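Local coordinates for protein nucleoporin NUP170 (PDB 5HAX) that probably serves as a structural scaffold nucleoporin of the nuclear pore complex, built from a beta-propeller joined to a helical domain, at residues A[21-26]-A[409-414]; A[460-465]-A[485-490]. All coordinates share one frame; numbering follows the deposited sequence.

Contact 1 (A[21-26]-A[409-414])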
loop_
_atom_site.group_PDB
_atom_site.type_symbol
_atom_site.label_atom_id
_atom_site.label_comp_id
_atom_site.label_asym_id
_atom_site.label_seq_id
_atom_site.Cartn_x
_atom_site.Cartn_y
_atom_site.Cartn_z
ATOM N N ASP A 21 6.389 -10.642 -12.197
ATOM C CA ASP A 21 7.008 -9.327 -12.306
ATOM C C ASP A 21 6.749 -8.663 -13.652
ATOM O O ASP A 21 7.210 -7.536 -13.866
ATOM C CB ASP A 21 8.519 -9.430 -12.064
ATOM C CG ASP A 21 8.868 -9.607 -10.596
ATOM O OD1 ASP A 21 8.105 -9.124 -9.730
ATOM O OD2 ASP A 21 9.913 -10.225 -10.306
ATOM N N SER A 22 6.034 -9.328 -14.556
ATOM C CA SER A 22 5.621 -8.742 -15.822
ATOM C C SER A 22 4.186 -8.228 -15.777
ATOM O O SER A 22 3.612 -7.930 -16.830
ATOM C CB SER A 22 5.780 -9.764 -16.951
ATOM O OG SER A 22 4.819 -10.799 -16.843
ATOM N N TYR A 23 3.598 -8.129 -14.587
ATOM C CA TYR A 23 2.253 -7.589 -14.457
ATOM C C TYR A 23 2.214 -6.169 -15.019
ATOM O O TYR A 23 3.109 -5.367 -14.720
ATOM C CB TYR A 23 1.816 -7.594 -12.991
ATOM C CG TYR A 23 0.450 -6.989 -12.759
ATOM C CD1 TYR A 23 -0.698 -7.751 -12.904
ATOM C CD2 TYR A 23 0.312 -5.657 -12.401
ATOM C CE1 TYR A 23 -1.947 -7.204 -12.698
ATOM C CE2 TYR A 23 -0.934 -5.101 -12.190
ATOM C CZ TYR A 23 -2.060 -5.879 -12.342
ATOM O OH TYR A 23 -3.306 -5.336 -12.139
ATOM N N PRO A 24 1.209 -5.819 -15.829
ATOM C CA PRO A 24 1.238 -4.528 -16.534
ATOM C C PRO A 24 1.399 -3.336 -15.598
ATOM O O PRO A 24 0.811 -3.282 -14.516
ATOM C CB PRO A 24 -0.117 -4.490 -17.249
ATOM C CG PRO A 24 -0.500 -5.906 -17.417
ATOM C CD PRO A 24 0.047 -6.633 -16.225
ATOM N N ASP A 25 2.205 -2.373 -16.037
ATOM C CA ASP A 25 2.368 -1.117 -15.323
ATOM C C ASP A 25 1.181 -0.195 -15.592
ATOM O O ASP A 25 0.437 -0.362 -16.562
ATOM C CB ASP A 25 3.668 -0.428 -15.733
ATOM C CG ASP A 25 3.754 -0.182 -17.229
ATOM O OD1 ASP A 25 3.418 0.934 -17.671
ATOM O OD2 ASP A 25 4.154 -1.107 -17.965
ATOM N N LEU A 26 1.020 0.797 -14.711
ATOM C CA LEU A 26 -0.137 1.685 -14.780
ATOM C C LEU A 26 -0.218 2.405 -16.122
ATOM O O LEU A 26 -1.304 2.523 -16.701
ATOM C CB LEU A 26 -0.082 2.701 -13.640
ATOM C CG LEU A 26 -1.309 3.606 -13.505
ATOM C CD1 LEU A 26 -2.486 2.809 -12.969
ATOM C CD2 LEU A 26 -1.011 4.805 -12.617
ATOM N N PRO A 409 -8.227 -1.856 -8.654
ATOM C CA PRO A 409 -7.983 -2.433 -9.978
ATOM C C PRO A 409 -8.447 -3.879 -10.002
ATOM O O PRO A 409 -8.352 -4.593 -9.002
ATOM C CB PRO A 409 -6.460 -2.323 -10.148
ATOM C CG PRO A 409 -6.009 -1.343 -9.124
ATOM C CD PRO A 409 -6.978 -1.444 -7.993
ATOM N N ASP A 410 -8.977 -4.306 -11.150
ATOM C CA ASP A 410 -9.333 -5.712 -11.339
ATOM C C ASP A 410 -8.045 -6.449 -11.695
ATOM O O ASP A 410 -7.786 -6.807 -12.847
ATOM C CB ASP A 410 -10.409 -5.874 -12.405
ATOM C CG ASP A 410 -11.056 -7.250 -12.374
ATOM O OD1 ASP A 410 -10.419 -8.198 -11.871
ATOM O OD2 ASP A 410 -12.203 -7.384 -12.843
ATOM N N THR A 411 -7.218 -6.662 -10.667
ATOM C CA THR A 411 -5.898 -7.252 -10.866
ATOM C C THR A 411 -5.982 -8.573 -11.618
ATOM O O THR A 411 -5.146 -8.858 -12.484
ATOM C CB THR A 411 -5.214 -7.452 -9.514
ATOM O OG1 THR A 411 -5.200 -6.211 -8.799
ATOM C CG2 THR A 411 -3.782 -7.948 -9.692
ATOM N N GLY A 412 -6.990 -9.389 -11.309
ATOM C CA GLY A 412 -7.122 -10.674 -11.979
ATOM C C GLY A 412 -7.373 -10.535 -13.469
ATOM O O GLY A 412 -6.789 -11.261 -14.276
ATOM N N ARG A 413 -8.245 -9.601 -13.854
ATOM C CA ARG A 413 -8.545 -9.413 -15.270
ATOM C C ARG A 413 -7.394 -8.717 -15.987
ATOM O O ARG A 413 -7.098 -9.033 -17.145
ATOM C CB ARG A 413 -9.839 -8.617 -15.426
ATOM C CG ARG A 413 -10.435 -8.668 -16.825
ATOM C CD ARG A 413 -11.758 -7.916 -16.901
ATOM N NE ARG A 413 -12.662 -8.274 -15.810
ATOM C CZ ARG A 413 -13.458 -9.339 -15.805
ATOM N NH1 ARG A 413 -13.471 -10.175 -16.836
ATOM N NH2 ARG A 413 -14.243 -9.574 -14.760
ATOM N N ILE A 414 -6.733 -7.772 -15.316
ATOM C CA ILE A 414 -5.606 -7.067 -15.925
ATOM C C ILE A 414 -4.461 -8.036 -16.199
ATOM O O ILE A 414 -3.767 -7.929 -17.218
ATOM C CB ILE A 414 -5.154 -5.904 -15.019
ATOM C CG1 ILE A 414 -6.247 -4.830 -14.945
ATOM C CG2 ILE A 414 -3.849 -5.293 -15.531
ATOM C CD1 ILE A 414 -5.973 -3.739 -13.920
HETATM O O HOH W 1 -3.413 -4.028 -9.425
#
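The phenol ring of Tyr23 reaches across to the start of helix 411-416, where the carbonyl oxygen of Thr411 lies in the ring plane at its edge, with Tyr23 CE1 3.6 Å from Thr411 O. One face of the ring is covered from its own segment: CD of Pro24 sits 3.5 Å above the ring plane, shifted toward the rim. The methyls CG2 of Thr411 and Ile414 come in obliquely, the first 3.6 Å from Tyr23 CE1 and the second 3.7 Å from Tyr23 CZ. With CG anti to the backbone N and beside the carbonyl carbon (chi1 177°), the ring lies against Pro24 and its hydroxyl reaches Thr411 and Ile414 in the first helical turn. Tyrosine suits this place because a long flat ring can pack against methyl groups and still end in a polar atom. Tyr23 OH lies 3.0 Å from a water, which donates to Thr411 OG1 at 2.9 Å and so bridges the segments. Thr411 OG1 is also hydrogen-bonded to Glu462, so the threonine offers its methyl to the ring and its hydroxyl to polar partners. Beside the ring, Pro24 CG rests 3.9 Å from Ile414 CG2, a packing of a rigid ring against a branched side chain. At the helix start, Asp410 is the N-cap: its OD1 accepts from Arg413 N, while OD2 forms a salt bridge with Arg413 NE, 3.1 Å away. Around this buried contact, Gln428 and Gln519 also bind the Asp410 carboxylate, and Pro24 touches Leu423. The contact thus sets the loop between helices 5-20 and 26-29 against the short helix that follows strand 403-409.

Contact 2 (A[460-465]-A[485-490]); sequences GNELAV and VRRRRL
A four-stranded antiparallel blade, consistent with the closing blade of a beta-propeller in which strand 50-57 joins three strands from the far end of the domain, includes strand 481-487; a bidentate, side-on salt bridge ties the end of that strand to the loop after helix 456-459. Glu462 and Arg487 form it with one oxygen to each nitrogen: Arg487 NE donates to Glu462 OE1 at 3.0 Å, and Arg487 NH2 to Glu462 OE2 at 2.9 Å. Both bonds are nearly straight, and both oxygens use their syn lone pairs. The carboxylate and guanidinium planes lie only 13° apart, so the two flat groups meet edge to edge and restrict each other's rotation. Arginine suits the place because its NE and NH2 present two parallel N-H groups that match the spacing of the carboxylate oxygens. A bend at chi2 (63°) brings this edge round to the glutamate, whose own chain is extended beyond CG. Tyr390 OH is a further partner of OE1, as Thr411 is of OE2; this surplus of donors would probably favour the charged acid. On the arginine, NH1 binds Pro49 O, and Phe50 makes a cation-pi contact. Within the loop, Asn461 OD1 accepts from Ala464 N in an Asx motif, with the donor well above the carbonyl plane. Where helix 490-501 begins, branched, purely apolar leucines suit a buried spot bordered by helix 522-533 (Leu490 touches Ala528), with Leu463 CD2 3.9 Å from Leu490 CD2.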
loop_
_atom_site.group_PDB
_atom_site.type_symbol
_atom_site.label_atom_id
_atom_site.label_comp_id
_atom_site.label_asym_id
_atom_site.label_seq_id
_atom_site.Cartn_x
_atom_site.Cartn_y
_atom_site.Cartn_z
ATOM N N GLY A 460 1.980 -3.577 -9.399
ATOM C CA GLY A 460 0.605 -3.661 -8.948
ATOM C C GLY A 460 0.065 -5.068 -8.796
ATOM O O GLY A 460 -1.152 -5.256 -8.724
ATOM N N ASN A 461 0.947 -6.066 -8.730
ATOM C CA ASN A 461 0.524 -7.467 -8.737
ATOM C C ASN A 461 0.081 -7.876 -7.332
ATOM O O ASN A 461 0.837 -8.438 -6.536
ATOM C CB ASN A 461 1.644 -8.360 -9.253
ATOM C CG ASN A 461 1.157 -9.749 -9.612
ATOM O OD1 ASN A 461 0.063 -10.157 -9.221
ATOM N ND2 ASN A 461 1.969 -10.486 -10.358
ATOM N N GLU A 462 -1.193 -7.596 -7.038
ATOM C CA GLU A 462 -1.776 -8.001 -5.759
ATOM C C GLU A 462 -1.698 -9.508 -5.562
ATOM O O GLU A 462 -1.486 -9.988 -4.441
ATOM C CB GLU A 462 -3.237 -7.567 -5.674
ATOM C CG GLU A 462 -3.495 -6.079 -5.631
ATOM C CD GLU A 462 -4.954 -5.783 -5.351
ATOM O OE1 GLU A 462 -5.275 -5.393 -4.210
ATOM O OE2 GLU A 462 -5.785 -5.965 -6.265
ATOM N N LEU A 463 -1.904 -10.274 -6.636
ATOM C CA LEU A 463 -1.953 -11.726 -6.517
ATOM C C LEU A 463 -0.636 -12.278 -5.993
ATOM O O LEU A 463 -0.620 -13.233 -5.210
ATOM C CB LEU A 463 -2.294 -12.342 -7.874
ATOM C CG LEU A 463 -3.650 -11.914 -8.438
ATOM C CD1 LEU A 463 -3.746 -12.242 -9.917
ATOM C CD2 LEU A 463 -4.776 -12.581 -7.667
ATOM N N ALA A 464 0.479 -11.665 -6.393
ATOM C CA ALA A 464 1.794 -12.188 -6.048
ATOM C C ALA A 464 2.105 -12.037 -4.563
ATOM O O ALA A 464 2.875 -12.835 -4.015
ATOM C CB ALA A 464 2.861 -11.481 -6.879
ATOM N N VAL A 465 1.523 -11.038 -3.899
ATOM C CA VAL A 465 1.869 -10.700 -2.521
ATOM C C VAL A 465 0.772 -11.096 -1.540
ATOM O O VAL A 465 0.786 -10.648 -0.386
ATOM C CB VAL A 465 2.198 -9.203 -2.388
ATOM C CG1 VAL A 465 3.454 -8.867 -3.175
ATOM C CG2 VAL A 465 1.029 -8.344 -2.850
ATOM N N VAL A 485 -11.522 -0.278 7.246
ATOM C CA VAL A 485 -11.879 -0.913 5.982
ATOM C C VAL A 485 -10.681 -1.732 5.528
ATOM O O VAL A 485 -9.547 -1.243 5.557
ATOM C CB VAL A 485 -12.268 0.130 4.920
ATOM C CG1 VAL A 485 -12.654 -0.556 3.612
ATOM C CG2 VAL A 485 -13.404 1.008 5.428
ATOM N N ARG A 486 -10.932 -2.970 5.105
ATOM C CA ARG A 486 -9.880 -3.909 4.731
ATOM C C ARG A 486 -10.059 -4.337 3.281
ATOM O O ARG A 486 -11.174 -4.653 2.853
ATOM C CB ARG A 486 -9.892 -5.136 5.650
ATOM C CG ARG A 486 -8.865 -6.205 5.284
ATOM C CD ARG A 486 -8.952 -7.397 6.225
ATOM N NE ARG A 486 -8.624 -7.030 7.601
ATOM C CZ ARG A 486 -9.046 -7.687 8.678
ATOM N NH1 ARG A 486 -9.827 -8.752 8.553
ATOM N NH2 ARG A 486 -8.692 -7.273 9.887
ATOM N N ARG A 487 -8.957 -4.343 2.537
ATOM C CA ARG A 487 -8.943 -4.888 1.188
ATOM C C ARG A 487 -9.032 -6.408 1.240
ATOM O O ARG A 487 -8.361 -7.057 2.049
ATOM C CB ARG A 487 -7.662 -4.452 0.472
ATOM C CG ARG A 487 -7.388 -5.122 -0.866
ATOM C CD ARG A 487 -8.459 -4.804 -1.887
ATOM N NE ARG A 487 -8.077 -5.261 -3.222
ATOM C CZ ARG A 487 -8.932 -5.680 -4.150
ATOM N NH1 ARG A 487 -10.237 -5.714 -3.906
ATOM N NH2 ARG A 487 -8.477 -6.074 -5.331
ATOM N N ARG A 488 -9.864 -6.978 0.373
ATOM C CA ARG A 488 -10.040 -8.423 0.292
ATOM C C ARG A 488 -9.257 -8.981 -0.888
ATOM O O ARG A 488 -9.315 -8.434 -1.994
ATOM C CB ARG A 488 -11.520 -8.785 0.169
ATOM C CG ARG A 488 -12.267 -8.600 1.474
ATOM C CD ARG A 488 -13.760 -8.796 1.333
ATOM N NE ARG A 488 -14.151 -10.199 1.430
ATOM C CZ ARG A 488 -15.300 -10.625 1.947
ATOM N NH1 ARG A 488 -15.565 -11.924 1.987
ATOM N NH2 ARG A 488 -16.187 -9.760 2.428
ATOM N N ARG A 489 -8.517 -10.058 -0.635
ATOM C CA ARG A 489 -7.733 -10.747 -1.647
ATOM C C ARG A 489 -8.587 -11.790 -2.360
ATOM O O ARG A 489 -9.707 -12.104 -1.953
ATOM C CB ARG A 489 -6.518 -11.423 -1.012
ATOM C CG ARG A 489 -5.642 -10.509 -0.162
ATOM C CD ARG A 489 -4.758 -11.323 0.778
ATOM N NE ARG A 489 -5.551 -12.052 1.768
ATOM C CZ ARG A 489 -5.069 -12.990 2.577
ATOM N NH1 ARG A 489 -5.872 -13.593 3.441
ATOM N NH2 ARG A 489 -3.789 -13.335 2.523
ATOM N N LEU A 490 -8.030 -12.343 -3.440
ATOM C CA LEU A 490 -8.694 -13.433 -4.145
ATOM C C LEU A 490 -8.996 -14.596 -3.204
ATOM O O LEU A 490 -10.105 -15.138 -3.209
ATOM C CB LEU A 490 -7.826 -13.894 -5.316
ATOM C CG LEU A 490 -8.250 -15.193 -6.008
ATOM C CD1 LEU A 490 -9.674 -15.090 -6.537
ATOM C CD2 LEU A 490 -7.279 -15.540 -7.128
#

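How the contacts relate
Glu462 connects the two contacts: its OE2, already held by the arginine of contact 2, lies 2.6 Å from Thr411 OG1 of contact 1, a probable hydrogen bond which extends the polar chain, by way of the bridging water, from Arg487 to Tyr23. The centres of the contacts are about 11 Å apart. Packing also joins them, since Tyr23 CE2 lies 3.5 Å from Gly460 O and the ring borders the backbone of Asn461. In sequence the contacts follow one another, all of contact 1 preceding contact 2, yet in space segment 460-465 lies beside both Tyr23 and Thr411, bringing the N-terminal loop and the end of strand 481-487 into one connected region.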